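Local coordinates for CobC (Shigella flexneri 2a, PDB 6NRU), which probably removes the phosphate from alpha-ribazole 5'-phosphate and from adenosylcobalamin 5'-phosphate, in the assembly of the nucleotide loop of vitamin B12, at residues Val48-Val53 against Ser70-Pro75; His42-Asp47 against Arg199-Glu204; Asn111-Ala116 against Glu169-Phe174; Asn83-Gly88 against Ala116-Gly121. All coordinates share one frame; numbering follows the deposited sequence.

Contact 1: Val48-Val53 against Ser70-Pro75; sequences VSFDLV and SDRQLP
Arg72 turns the end of its guanidinium onto Val48: NH2 gives the shorter of two hydrogen bonds to Val48 O, at 2.8 Å, and NH1 gives the other, at 3.0 Å. The carbonyl oxygen lies almost in the guanidinium plane, which would help set the rotation of the group. A bend at chi3 (64°) in an otherwise stretched chain brings it there. Phe50 CD2 lies over one face of the guanidinium, 3.7 Å from Arg72 NH1; the planes are 43° apart, too tilted for a stack. Next along the chain, Leu74 packs on Phe50 with both methyls: CD1 touches Phe50 CB at 3.7 Å while CD2 presses on the carbonyl oxygen. Leu74 CB also meets Val53 CG2 at 4.2 Å. Finally, Val53 N makes a weak bond to Pro75 O (3.1 Å), just where strands 52-55 and 76-78 start to pair in parallel. With helix 59-69 between those strands, this is a beta-alpha-beta crossover at the margin of the central sheet.

Contact 2: His42-Asp47 against Arg199-Glu204; sequences HTLLDD and RAIGVE. With SO4 (sulfate ion), chain M.
Leu44 O, at the last helical residue of 32-44, is where the two segments join. Gly202 N donates to Leu44 O over 2.7 Å, nearly straight at 165°, and Ile201 CA adds a CH...O contact to the same Leu44 O at 3.3 Å. The carbonyl at the helix end thus takes one true hydrogen bond, with a weaker CH...O contact beside it; the Gly202 donor is tilted about 20° from the carbonyl plane.

The Leu44 side chain works the residues just before these. Its CG stands beside the backbone N (chi1 -79°), and both Leu44 methyls lie against Arg199 O (CD1 at 3.4 Å), while CD2 also reaches Ala200 O, at 3.5 Å. Leu44 CD2 meets Ile201 CG1 as well, at 4.0 Å. Ala200 O has its hydrogen-bond partner elsewhere, in Trp181 NE1. In the fold, this lays the tail that leaves the edge strand 190-198 across the end of helix 32-44. Leu45, the first residue beyond the helix, turns inward to Trp7 and Ile9 of strand 5-10, and its CD2 touches Gly202 CA at 4.1 Å.

Farther out, the extended Arg199 side chain carries NH1 to a sulfate ion, bonding O1 at 2.9 Å. The sulfate, probably from the crystallisation liquor, is held as well by Arg33 NE and Gln37 NE2 of the same helix, so it bridges helix and tail.

Contact 3: Asn111-Ala116 against Glu169-Phe174; sequences NDWQHA and ESMWHF
Gln114 and Glu169 bring the two backbones nearest, yet their CA atoms stay 7.5 Å apart, so side chains do all the bridging. Segment 111-116 is a coil tied by Ala116 N to Asp112 O; segment 169-174 winds through a short 3-10 turn at 171-173. Trp113 CG sits between the backbone N and the carbonyl carbon (chi1 69°), which sends the indole across to the other loop. There Trp172 comes edge-on to its face, an offset edge-to-face pair with planes 83° apart and centroids 4.8 Å apart. Trp172 leads with its N-H: NE1 is 3.3 Å from Trp113 CH2. The pair joins the loop between helices 103-111 and 124-136 to the loop between helix 153-163 and strand 181-187. Gln114 CB backs the opposite indole face, and Phe124 of helix 124-136 also meets Trp113 edge-to-face. Selenomethionine Met171 approaches obliquely, SE 4.4 Å from Trp113 CH2, a Met-aromatic contact; its side chain is about 7 Å from that of Glu84, the likely catalytic proton donor/acceptor. Gln114 NE2 lies against Glu169 CB at 3.3 Å, their side chains crossing at about a right angle. One water accepts from Trp113 NE1 and donates to Glu169 OE2.

Contact 4: Asn83-Gly88 against Ala116-Gly121; sequences NEMFFG and AIPTNG
Met85, a selenomethionine, ends on the Pro118 ring, its methyl CE 3.6 Å from Pro118 CG. The Met85 chain leaves with CG opposite the backbone N, runs straight through chi2 and then bends at SE (chi3 94°), so CE swings back over one face of the Phe87 ring, toward its rim. Phe87 in turn lays CD1 3.8 Å from Pro118 CG, so Pro118 CG rests in the corner where the Met85 methyl meets the Phe87 ring. Tyr22 and Trp109 both pack edge-to-face with Phe87, extending the aromatic cluster.

Phe86 takes the other direction. With its CG also opposite the backbone N (chi1 176°), it folds beside the second loop, CE2 3.4 Å from Asn120 O and CD2 3.7 Å from Gly121 CA, while Gly88 N sits over the ring centre. The nearest CA atoms of the two segments are those of Gly88 and Gly121, 3.6 Å apart, and Gly88 CA comes still closer to Asn120 O, at 3.2 Å. Gly121 closes a type II turn from Pro118, its N bonded to Pro118 O at 2.7 Å.

Glu84, the likely proton donor/acceptor, lies upstream; its OE1 receives Met85 N at 2.8 Å on the anti side of the carboxylate, so the backbone N-H of the residue whose side chain packs on Pro118 probably contributes to the setting of this group. No hydrogen bond joins the two segments directly. The chemistry is therefore that of apolar fit and bare glycine backbone, with polar ties such as Phe86 to Glu122 just beyond.

Overall arrangement
The four contacts form two pairs on opposite sides of the chain's centre. Contacts 1 and 2, with centres 13 Å apart, touch each other at one end of the mixed sheet, where helix 32-44 leads into strand 52-55; the long loop that contact 2 closes holds all three others. Contacts 3 and 4, 14 Å apart between centres, share Ala116 and interleave along the chain: 83-88, 111-121, then 169-174. They join three loops, between strand 76-78 and helix 95-101, between helices 103-111 and 124-136, and after helix 153-163. The pairs lie 32 to 34 Å apart between centres: one at the end of the sheet, the other in loops, one of which carries the probable catalytic Glu84.

Contact 1: Val48-Val53 against Ser70-Pro75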
loop_
_atom_site.group_PDB
_atom_site.type_symbol
_atom_site.label_atom_id
_atom_site.label_comp_id
_atom_site.label_asym_id
_atom_site.label_seq_id
_atom_site.Cartn_x
_atom_site.Cartn_y
_atom_site.Cartn_z
ATOM N N VAL A 48 4.640 8.854 17.964
ATOM C CA VAL A 48 3.807 9.577 17.012
ATOM C C VAL A 48 2.352 9.380 17.416
ATOM O O VAL A 48 1.841 8.254 17.410
ATOM C CB VAL A 48 4.052 9.100 15.574
ATOM C CG1 VAL A 48 3.110 9.812 14.620
ATOM C CG2 VAL A 48 5.503 9.337 15.179
ATOM N N SER A 49 1.684 10.475 17.771
ATOM C CA SER A 49 0.323 10.422 18.303
ATOM C C SER A 49 -0.663 10.372 17.144
ATOM O O SER A 49 -1.159 11.395 16.668
ATOM C CB SER A 49 0.055 11.618 19.207
ATOM O OG SER A 49 0.643 12.793 18.677
ATOM N N PHE A 50 -0.955 9.159 16.686
ATOM C CA PHE A 50 -1.988 8.975 15.681
ATOM C C PHE A 50 -3.370 9.172 16.294
ATOM O O PHE A 50 -3.582 8.966 17.493
ATOM C CB PHE A 50 -1.900 7.581 15.059
ATOM C CG PHE A 50 -0.554 7.251 14.478
ATOM C CD1 PHE A 50 -0.198 7.706 13.220
ATOM C CD2 PHE A 50 0.349 6.474 15.186
ATOM C CE1 PHE A 50 1.036 7.398 12.684
ATOM C CE2 PHE A 50 1.584 6.163 14.654
ATOM C CZ PHE A 50 1.928 6.624 13.401
ATOM N N ASP A 51 -4.313 9.585 15.453
ATOM C CA ASP A 51 -5.714 9.669 15.834
ATOM C C ASP A 51 -6.614 8.887 14.892
ATOM O O ASP A 51 -7.838 8.893 15.081
ATOM C CB ASP A 51 -6.171 11.134 15.897
ATOM C CG ASP A 51 -5.645 11.961 14.743
ATOM O OD1 ASP A 51 -5.802 13.201 14.782
ATOM O OD2 ASP A 51 -5.078 11.374 13.798
ATOM N N LEU A 52 -6.049 8.209 13.896
ATOM C CA LEU A 52 -6.836 7.430 12.953
ATOM C C LEU A 52 -5.920 6.431 12.261
ATOM O O LEU A 52 -4.765 6.745 11.966
ATOM C CB LEU A 52 -7.521 8.331 11.919
ATOM C CG LEU A 52 -8.523 7.644 10.990
ATOM C CD1 LEU A 52 -9.667 7.025 11.789
ATOM C CD2 LEU A 52 -9.050 8.624 9.961
ATOM N N VAL A 53 -6.438 5.231 12.011
ATOM C CA VAL A 53 -5.719 4.205 11.265
ATOM C C VAL A 53 -6.633 3.708 10.153
ATOM O O VAL A 53 -7.753 3.259 10.420
ATOM C CB VAL A 53 -5.272 3.033 12.155
ATOM C CG1 VAL A 53 -4.603 1.962 11.307
ATOM C CG2 VAL A 53 -4.329 3.519 13.248
ATOM N N SER A 70 0.332 -2.434 18.371
ATOM C CA SER A 70 0.552 -3.064 19.678
ATOM C C SER A 70 -0.582 -2.809 20.693
ATOM O O SER A 70 -1.732 -3.109 20.424
ATOM C CB SER A 70 1.955 -2.788 20.234
ATOM O OG SER A 70 2.100 -3.211 21.562
ATOM N N ASP A 71 -0.256 -2.262 21.851
ATOM C CA ASP A 71 -1.229 -2.021 22.904
ATOM C C ASP A 71 -1.911 -0.662 22.808
ATOM O O ASP A 71 -2.713 -0.314 23.666
ATOM C CB ASP A 71 -0.542 -2.085 24.267
ATOM C CG ASP A 71 -0.157 -3.484 24.677
ATOM O OD1 ASP A 71 1.041 -3.708 24.920
ATOM O OD2 ASP A 71 -1.045 -4.352 24.787
ATOM N N ARG A 72 -1.632 0.080 21.746
ATOM C CA ARG A 72 -2.119 1.447 21.601
ATOM C C ARG A 72 -3.611 1.736 21.574
ATOM O O ARG A 72 -4.002 2.852 21.895
ATOM C CB ARG A 72 -1.410 2.143 20.449
ATOM C CG ARG A 72 0.055 2.412 20.745
ATOM C CD ARG A 72 0.708 3.200 19.640
ATOM N NE ARG A 72 0.098 4.510 19.532
ATOM C CZ ARG A 72 0.667 5.547 18.951
ATOM N NH1 ARG A 72 1.864 5.426 18.425
ATOM N NH2 ARG A 72 0.041 6.702 18.902
ATOM N N GLN A 73 -4.419 0.768 21.159
ATOM C CA GLN A 73 -5.882 0.904 21.096
ATOM C C GLN A 73 -6.467 2.034 20.253
ATOM O O GLN A 73 -7.344 2.736 20.705
ATOM C CB GLN A 73 -6.501 0.952 22.501
ATOM C CG GLN A 73 -6.712 -0.399 23.142
ATOM C CD GLN A 73 -8.093 -0.915 22.879
ATOM O OE1 GLN A 73 -8.689 -0.613 21.854
ATOM N NE2 GLN A 73 -8.616 -1.688 23.804
ATOM N N LEU A 74 -5.998 2.191 19.024
ATOM C CA LEU A 74 -6.482 3.249 18.152
ATOM C C LEU A 74 -7.579 2.727 17.230
ATOM O O LEU A 74 -7.633 1.529 16.934
ATOM C CB LEU A 74 -5.336 3.822 17.311
ATOM C CG LEU A 74 -4.393 4.782 18.040
ATOM C CD1 LEU A 74 -3.048 4.870 17.333
ATOM C CD2 LEU A 74 -5.028 6.156 18.168
ATOM N N PRO A 75 -8.477 3.602 16.772
ATOM C CA PRO A 75 -9.546 3.158 15.862
ATOM C C PRO A 75 -8.992 2.800 14.490
ATOM O O PRO A 75 -8.210 3.553 13.905
ATOM C CB PRO A 75 -10.479 4.373 15.792
ATOM C CG PRO A 75 -10.138 5.193 17.010
ATOM C CD PRO A 75 -8.667 4.998 17.194
#

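Contact 2: His42-Asp47 against Arg199-Glu204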
loop_
_atom_site.group_PDB
_atom_site.type_symbol
_atom_site.label_atom_id
_atom_site.label_comp_id
_atom_site.label_asym_id
_atom_site.label_seq_id
_atom_site.Cartn_x
_atom_site.Cartn_y
_atom_site.Cartn_z
ATOM N N HIS A 42 6.814 -0.431 14.993
ATOM C CA HIS A 42 6.045 -0.072 16.179
ATOM C C HIS A 42 6.856 0.818 17.111
ATOM O O HIS A 42 6.344 1.814 17.634
ATOM C CB HIS A 42 5.592 -1.329 16.918
ATOM C CG HIS A 42 5.330 -1.101 18.373
ATOM N ND1 HIS A 42 4.207 -0.449 18.831
ATOM C CD2 HIS A 42 6.055 -1.421 19.470
ATOM C CE1 HIS A 42 4.245 -0.386 20.150
ATOM N NE2 HIS A 42 5.356 -0.969 20.563
ATOM N N THR A 43 8.124 0.473 17.333
ATOM C CA THR A 43 8.966 1.314 18.170
ATOM C C THR A 43 9.433 2.562 17.431
ATOM O O THR A 43 9.710 3.584 18.068
ATOM C CB THR A 43 10.166 0.513 18.681
ATOM O OG1 THR A 43 10.981 0.112 17.576
ATOM C CG2 THR A 43 9.697 -0.729 19.427
ATOM N N LEU A 44 9.521 2.504 16.098
ATOM C CA LEU A 44 9.980 3.663 15.340
ATOM C C LEU A 44 8.966 4.797 15.384
ATOM O O LEU A 44 9.350 5.968 15.284
ATOM C CB LEU A 44 10.271 3.277 13.889
ATOM C CG LEU A 44 11.597 2.571 13.608
ATOM C CD1 LEU A 44 11.783 2.376 12.115
ATOM C CD2 LEU A 44 12.749 3.366 14.200
ATOM N N LEU A 45 7.680 4.471 15.536
ATOM C CA LEU A 45 6.597 5.446 15.569
ATOM C C LEU A 45 5.797 5.345 16.864
ATOM O O LEU A 45 4.591 5.612 16.884
ATOM C CB LEU A 45 5.681 5.270 14.365
ATOM C CG LEU A 45 6.415 5.174 13.027
ATOM C CD1 LEU A 45 5.718 4.206 12.073
ATOM C CD2 LEU A 45 6.561 6.551 12.406
ATOM N N ASP A 46 6.452 4.943 17.955
ATOM C CA ASP A 46 5.756 4.825 19.230
ATOM C C ASP A 46 5.303 6.187 19.739
ATOM O O ASP A 46 4.199 6.318 20.282
ATOM C CB ASP A 46 6.665 4.139 20.250
ATOM C CG ASP A 46 5.886 3.455 21.352
ATOM O OD1 ASP A 46 4.693 3.149 21.144
ATOM O OD2 ASP A 46 6.468 3.224 22.429
ATOM N N ASP A 47 6.133 7.213 19.563
ATOM C CA ASP A 47 5.845 8.547 20.071
ATOM C C ASP A 47 5.103 9.422 19.069
ATOM O O ASP A 47 4.957 10.625 19.306
ATOM C CB ASP A 47 7.141 9.235 20.499
ATOM C CG ASP A 47 7.735 8.620 21.748
ATOM O OD1 ASP A 47 7.193 7.598 22.219
ATOM O OD2 ASP A 47 8.734 9.162 22.263
ATOM N N ARG A 199 13.777 4.666 8.070
ATOM C CA ARG A 199 13.921 3.692 9.144
ATOM C C ARG A 199 14.333 4.363 10.447
ATOM O O ARG A 199 14.833 3.694 11.356
ATOM C CB ARG A 199 14.929 2.608 8.764
ATOM C CG ARG A 199 14.414 1.626 7.733
ATOM C CD ARG A 199 15.537 0.769 7.181
ATOM N NE ARG A 199 15.225 0.286 5.841
ATOM C CZ ARG A 199 14.597 -0.857 5.588
ATOM N NH1 ARG A 199 14.210 -1.639 6.589
ATOM N NH2 ARG A 199 14.349 -1.217 4.336
ATOM N N ALA A 200 14.140 5.674 10.551
ATOM C CA ALA A 200 14.457 6.417 11.757
ATOM C C ALA A 200 13.225 6.542 12.647
ATOM O O ALA A 200 12.101 6.223 12.252
ATOM C CB ALA A 200 15.002 7.799 11.405
ATOM N N ILE A 201 13.451 7.015 13.873
ATOM C CA ILE A 201 12.348 7.267 14.791
ATOM C C ILE A 201 11.521 8.428 14.261
ATOM O O ILE A 201 12.060 9.488 13.914
ATOM C CB ILE A 201 12.876 7.554 16.205
ATOM C CG1 ILE A 201 13.550 6.313 16.784
ATOM C CG2 ILE A 201 11.749 8.014 17.117
ATOM C CD1 ILE A 201 14.088 6.512 18.182
ATOM N N GLY A 202 10.210 8.229 14.178
ATOM C CA GLY A 202 9.343 9.281 13.693
ATOM C C GLY A 202 9.284 10.456 14.651
ATOM O O GLY A 202 9.492 10.323 15.857
ATOM N N VAL A 203 9.009 11.629 14.093
ATOM C CA VAL A 203 8.795 12.845 14.866
ATOM C C VAL A 203 7.569 13.540 14.297
ATOM O O VAL A 203 7.524 13.841 13.098
ATOM C CB VAL A 203 10.014 13.781 14.835
ATOM C CG1 VAL A 203 9.663 15.125 15.450
ATOM C CG2 VAL A 203 11.191 13.151 15.569
ATOM N N GLU A 204 6.577 13.787 15.149
ATOM C CA GLU A 204 5.350 14.428 14.699
ATOM C C GLU A 204 5.631 15.843 14.206
ATOM O O GLU A 204 6.479 16.556 14.753
ATOM C CB GLU A 204 4.326 14.454 15.833
ATOM C CG GLU A 204 2.966 14.995 15.436
ATOM C CD GLU A 204 2.004 15.044 16.604
ATOM O OE1 GLU A 204 2.131 14.196 17.511
ATOM O OE2 GLU A 204 1.128 15.934 16.617
HETATM S S SO4 M . 14.654 -5.470 7.221
HETATM O O1 SO4 M . 13.628 -4.488 6.883
HETATM O O2 SO4 M . 14.803 -6.411 6.117
HETATM O O3 SO4 M . 15.925 -4.790 7.448
HETATM O O4 SO4 M . 14.269 -6.197 8.429
#

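Contact 3: Asn111-Ala116 against Glu169-Phe174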
loop_
_atom_site.group_PDB
_atom_site.type_symbol
_atom_site.label_atom_id
_atom_site.label_comp_id
_atom_site.label_asym_id
_atom_site.label_seq_id
_atom_site.Cartn_x
_atom_site.Cartn_y
_atom_site.Cartn_z
ATOM N N ASN A 111 3.371 -5.914 -21.869
ATOM C CA ASN A 111 3.617 -4.888 -22.874
ATOM C C ASN A 111 2.698 -3.677 -22.740
ATOM O O ASN A 111 2.933 -2.667 -23.412
ATOM C CB ASN A 111 3.475 -5.480 -24.284
ATOM C CG ASN A 111 4.528 -6.535 -24.586
ATOM O OD1 ASN A 111 5.519 -6.670 -23.867
ATOM N ND2 ASN A 111 4.317 -7.287 -25.659
ATOM N N ASP A 112 1.670 -3.744 -21.891
ATOM C CA ASP A 112 0.711 -2.656 -21.734
ATOM C C ASP A 112 0.053 -2.806 -20.362
ATOM O O ASP A 112 -1.139 -3.074 -20.238
ATOM C CB ASP A 112 -0.336 -2.653 -22.851
ATOM C CG ASP A 112 -1.181 -1.392 -22.858
ATOM O OD1 ASP A 112 -0.869 -0.452 -22.092
ATOM O OD2 ASP A 112 -2.163 -1.344 -23.630
ATOM N N TRP A 113 0.852 -2.612 -19.308
ATOM C CA TRP A 113 0.371 -2.808 -17.945
ATOM C C TRP A 113 -0.709 -1.809 -17.550
ATOM O O TRP A 113 -1.438 -2.055 -16.584
ATOM C CB TRP A 113 1.535 -2.709 -16.957
ATOM C CG TRP A 113 2.085 -1.328 -16.852
ATOM C CD1 TRP A 113 3.071 -0.778 -17.616
ATOM C CD2 TRP A 113 1.663 -0.306 -15.944
ATOM N NE1 TRP A 113 3.298 0.522 -17.232
ATOM C CE2 TRP A 113 2.444 0.836 -16.207
ATOM C CE3 TRP A 113 0.702 -0.245 -14.931
ATOM C CZ2 TRP A 113 2.295 2.023 -15.493
ATOM C CZ3 TRP A 113 0.557 0.934 -14.223
ATOM C CH2 TRP A 113 1.348 2.051 -14.507
ATOM N N GLN A 114 -0.830 -0.695 -18.264
ATOM C CA GLN A 114 -1.765 0.339 -17.852
ATOM C C GLN A 114 -3.193 0.069 -18.301
ATOM O O GLN A 114 -4.122 0.637 -17.719
ATOM C CB GLN A 114 -1.322 1.696 -18.388
ATOM C CG GLN A 114 -1.603 2.832 -17.438
ATOM C CD GLN A 114 -0.608 3.951 -17.590
ATOM O OE1 GLN A 114 0.370 3.828 -18.327
ATOM N NE2 GLN A 114 -0.846 5.054 -16.893
ATOM N N HIS A 115 -3.343 -0.708 -19.367
ATOM C CA HIS A 115 -4.649 -1.026 -19.909
ATOM C C HIS A 115 -5.064 -2.487 -20.018
ATOM O O HIS A 115 -6.235 -2.780 -20.108
ATOM C CB HIS A 115 -4.807 -0.347 -21.256
ATOM C CG HIS A 115 -4.552 1.122 -21.216
ATOM N ND1 HIS A 115 -3.320 1.668 -21.478
ATOM C CD2 HIS A 115 -5.375 2.155 -20.947
ATOM C CE1 HIS A 115 -3.394 2.976 -21.364
ATOM N NE2 HIS A 115 -4.632 3.298 -21.051
ATOM N N ALA A 116 -4.108 -3.393 -20.011
ATOM C CA ALA A 116 -4.405 -4.814 -20.110
ATOM C C ALA A 116 -4.923 -5.346 -18.778
ATOM O O ALA A 116 -4.430 -4.975 -17.708
ATOM C CB ALA A 116 -3.161 -5.589 -20.540
ATOM N N GLU A 169 0.665 6.960 -14.228
ATOM C CA GLU A 169 1.801 6.209 -14.754
ATOM C C GLU A 169 3.066 6.460 -13.942
ATOM O O GLU A 169 3.879 5.549 -13.746
ATOM C CB GLU A 169 2.031 6.570 -16.222
ATOM C CG GLU A 169 3.380 6.131 -16.768
ATOM C CD GLU A 169 3.511 6.351 -18.263
ATOM O OE1 GLU A 169 2.955 7.346 -18.775
ATOM O OE2 GLU A 169 4.173 5.526 -18.929
ATOM N N SER A 170 3.248 7.686 -13.457
ATOM C CA SER A 170 4.455 8.065 -12.733
ATOM C C SER A 170 4.449 7.612 -11.276
ATOM O O SER A 170 5.198 8.168 -10.466
ATOM C CB SER A 170 4.654 9.579 -12.808
ATOM O OG SER A 170 3.536 10.257 -12.272
HETATM N N MSE A 171 3.631 6.625 -10.924
HETATM C CA MSE A 171 3.641 6.064 -9.580
HETATM C C MSE A 171 4.959 5.362 -9.303
HETATM O O MSE A 171 5.339 5.168 -8.151
HETATM C CB MSE A 171 2.489 5.079 -9.398
HETATM C CG MSE A 171 2.495 3.957 -10.416
HETATM SE SE MSE A 171 1.043 2.696 -10.142
HETATM C CE MSE A 171 1.835 1.571 -8.757
ATOM N N TRP A 172 5.654 4.983 -10.372
ATOM C CA TRP A 172 6.875 4.198 -10.265
ATOM C C TRP A 172 8.106 5.038 -9.962
ATOM O O TRP A 172 9.205 4.479 -9.865
ATOM C CB TRP A 172 7.088 3.400 -11.550
ATOM C CG TRP A 172 5.935 2.506 -11.847
ATOM C CD1 TRP A 172 4.991 2.680 -12.815
ATOM C CD2 TRP A 172 5.584 1.301 -11.155
ATOM N NE1 TRP A 172 4.079 1.653 -12.776
ATOM C CE2 TRP A 172 4.422 0.793 -11.765
ATOM C CE3 TRP A 172 6.143 0.601 -10.082
ATOM C CZ2 TRP A 172 3.809 -0.382 -11.339
ATOM C CZ3 TRP A 172 5.533 -0.564 -9.660
ATOM C CH2 TRP A 172 4.379 -1.044 -10.287
ATOM N N HIS A 173 7.956 6.354 -9.814
ATOM C CA HIS A 173 9.044 7.184 -9.318
ATOM C C HIS A 173 9.176 7.126 -7.801
ATOM O O HIS A 173 10.159 7.646 -7.262
ATOM C CB HIS A 173 8.849 8.640 -9.753
ATOM C CG HIS A 173 9.016 8.867 -11.224
ATOM N ND1 HIS A 173 10.188 8.588 -11.894
ATOM C CD2 HIS A 173 8.164 9.366 -12.151
ATOM C CE1 HIS A 173 10.048 8.896 -13.171
ATOM N NE2 HIS A 173 8.829 9.371 -13.354
ATOM N N PHE A 174 8.215 6.503 -7.106
ATOM C CA PHE A 174 8.175 6.446 -5.641
ATOM C C PHE A 174 7.931 5.003 -5.214
ATOM O O PHE A 174 6.811 4.636 -4.855
ATOM C CB PHE A 174 7.093 7.371 -5.077
ATOM C CG PHE A 174 6.978 8.679 -5.791
ATOM C CD1 PHE A 174 7.741 9.765 -5.396
ATOM C CD2 PHE A 174 6.102 8.829 -6.854
ATOM C CE1 PHE A 174 7.637 10.975 -6.052
ATOM C CE2 PHE A 174 5.994 10.035 -7.515
ATOM C CZ PHE A 174 6.760 11.110 -7.113
HETATM O O HOH W 1 4.739 3.278 -17.891
#

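Contact 4: Asn83-Gly88 against Ala116-Gly121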
loop_
_atom_site.group_PDB
_atom_site.type_symbol
_atom_site.label_atom_id
_atom_site.label_comp_id
_atom_site.label_asym_id
_atom_site.label_seq_id
_atom_site.Cartn_x
_atom_site.Cartn_y
_atom_site.Cartn_z
ATOM N N ASN A 83 -7.004 -1.811 -0.854
ATOM C CA ASN A 83 -6.610 -3.177 -1.160
ATOM C C ASN A 83 -5.612 -3.226 -2.308
ATOM O O ASN A 83 -5.586 -2.355 -3.181
ATOM C CB ASN A 83 -7.828 -4.020 -1.532
ATOM C CG ASN A 83 -8.703 -4.324 -0.349
ATOM O OD1 ASN A 83 -8.317 -4.091 0.795
ATOM N ND2 ASN A 83 -9.891 -4.855 -0.612
ATOM N N GLU A 84 -4.795 -4.275 -2.303
ATOM C CA GLU A 84 -3.949 -4.572 -3.446
ATOM C C GLU A 84 -4.812 -4.803 -4.681
ATOM O O GLU A 84 -5.991 -5.157 -4.586
ATOM C CB GLU A 84 -3.086 -5.804 -3.150
ATOM C CG GLU A 84 -2.076 -6.182 -4.227
ATOM C CD GLU A 84 -1.138 -5.045 -4.582
ATOM O OE1 GLU A 84 -1.465 -4.259 -5.495
ATOM O OE2 GLU A 84 -0.070 -4.940 -3.946
HETATM N N MSE A 85 -4.224 -4.569 -5.850
HETATM C CA MSE A 85 -4.876 -4.882 -7.109
HETATM C C MSE A 85 -5.245 -6.358 -7.145
HETATM O O MSE A 85 -4.486 -7.199 -6.664
HETATM C CB MSE A 85 -3.962 -4.535 -8.280
HETATM C CG MSE A 85 -4.688 -4.233 -9.572
HETATM SE SE MSE A 85 -3.453 -3.666 -10.971
HETATM C CE MSE A 85 -3.158 -5.391 -11.825
ATOM N N PHE A 86 -6.411 -6.674 -7.700
ATOM C CA PHE A 86 -6.867 -8.057 -7.809
ATOM C C PHE A 86 -6.367 -8.641 -9.129
ATOM O O PHE A 86 -6.830 -8.249 -10.205
ATOM C CB PHE A 86 -8.387 -8.134 -7.712
ATOM C CG PHE A 86 -8.931 -9.515 -7.916
ATOM C CD1 PHE A 86 -8.540 -10.555 -7.088
ATOM C CD2 PHE A 86 -9.826 -9.778 -8.937
ATOM C CE1 PHE A 86 -9.034 -11.828 -7.273
ATOM C CE2 PHE A 86 -10.324 -11.052 -9.126
ATOM C CZ PHE A 86 -9.927 -12.077 -8.294
ATOM N N PHE A 87 -5.429 -9.580 -9.046
ATOM C CA PHE A 87 -4.798 -10.153 -10.228
ATOM C C PHE A 87 -5.548 -11.355 -10.791
ATOM O O PHE A 87 -5.090 -11.947 -11.774
ATOM C CB PHE A 87 -3.351 -10.545 -9.910
ATOM C CG PHE A 87 -2.358 -9.433 -10.116
ATOM C CD1 PHE A 87 -1.886 -9.134 -11.386
ATOM C CD2 PHE A 87 -1.894 -8.690 -9.041
ATOM C CE1 PHE A 87 -0.970 -8.113 -11.580
ATOM C CE2 PHE A 87 -0.980 -7.667 -9.228
ATOM C CZ PHE A 87 -0.517 -7.378 -10.498
ATOM N N GLY A 88 -6.676 -11.732 -10.198
ATOM C CA GLY A 88 -7.504 -12.771 -10.792
ATOM C C GLY A 88 -6.819 -14.124 -10.799
ATOM O O GLY A 88 -6.356 -14.619 -9.765
ATOM N N ALA A 116 -4.108 -3.393 -20.011
ATOM C CA ALA A 116 -4.405 -4.814 -20.110
ATOM C C ALA A 116 -4.923 -5.346 -18.778
ATOM O O ALA A 116 -4.430 -4.975 -17.708
ATOM C CB ALA A 116 -3.161 -5.589 -20.540
ATOM N N ILE A 117 -5.918 -6.221 -18.853
ATOM C CA ILE A 117 -6.609 -6.747 -17.678
ATOM C C ILE A 117 -5.976 -8.084 -17.309
ATOM O O ILE A 117 -5.926 -8.985 -18.162
ATOM C CB ILE A 117 -8.114 -6.910 -17.936
ATOM C CG1 ILE A 117 -8.686 -5.662 -18.616
ATOM C CG2 ILE A 117 -8.850 -7.200 -16.638
ATOM C CD1 ILE A 117 -8.645 -4.423 -17.755
ATOM N N PRO A 118 -5.486 -8.259 -16.081
ATOM C CA PRO A 118 -5.060 -9.594 -15.648
ATOM C C PRO A 118 -6.211 -10.582 -15.760
ATOM O O PRO A 118 -7.364 -10.250 -15.476
ATOM C CB PRO A 118 -4.635 -9.379 -14.191
ATOM C CG PRO A 118 -4.296 -7.936 -14.108
ATOM C CD PRO A 118 -5.238 -7.239 -15.047
ATOM N N THR A 119 -5.886 -11.805 -16.185
ATOM C CA THR A 119 -6.899 -12.802 -16.517
ATOM C C THR A 119 -7.903 -12.997 -15.385
ATOM O O THR A 119 -7.557 -13.502 -14.312
ATOM C CB THR A 119 -6.238 -14.133 -16.878
ATOM O OG1 THR A 119 -5.422 -13.956 -18.042
ATOM C CG2 THR A 119 -7.295 -15.189 -17.164
ATOM N N ASN A 120 -9.150 -12.584 -15.630
ATOM C CA ASN A 120 -10.231 -12.646 -14.645
ATOM C C ASN A 120 -9.898 -11.843 -13.390
ATOM O O ASN A 120 -10.286 -12.214 -12.279
ATOM C CB ASN A 120 -10.584 -14.094 -14.286
ATOM C CG ASN A 120 -11.209 -14.849 -15.448
ATOM O OD1 ASN A 120 -11.858 -14.257 -16.311
ATOM N ND2 ASN A 120 -11.017 -16.165 -15.473
ATOM N N GLY A 121 -9.177 -10.738 -13.563
ATOM C CA GLY A 121 -8.876 -9.842 -12.464
ATOM C C GLY A 121 -9.338 -8.427 -12.745
ATOM O O GLY A 121 -10.260 -8.218 -13.539
#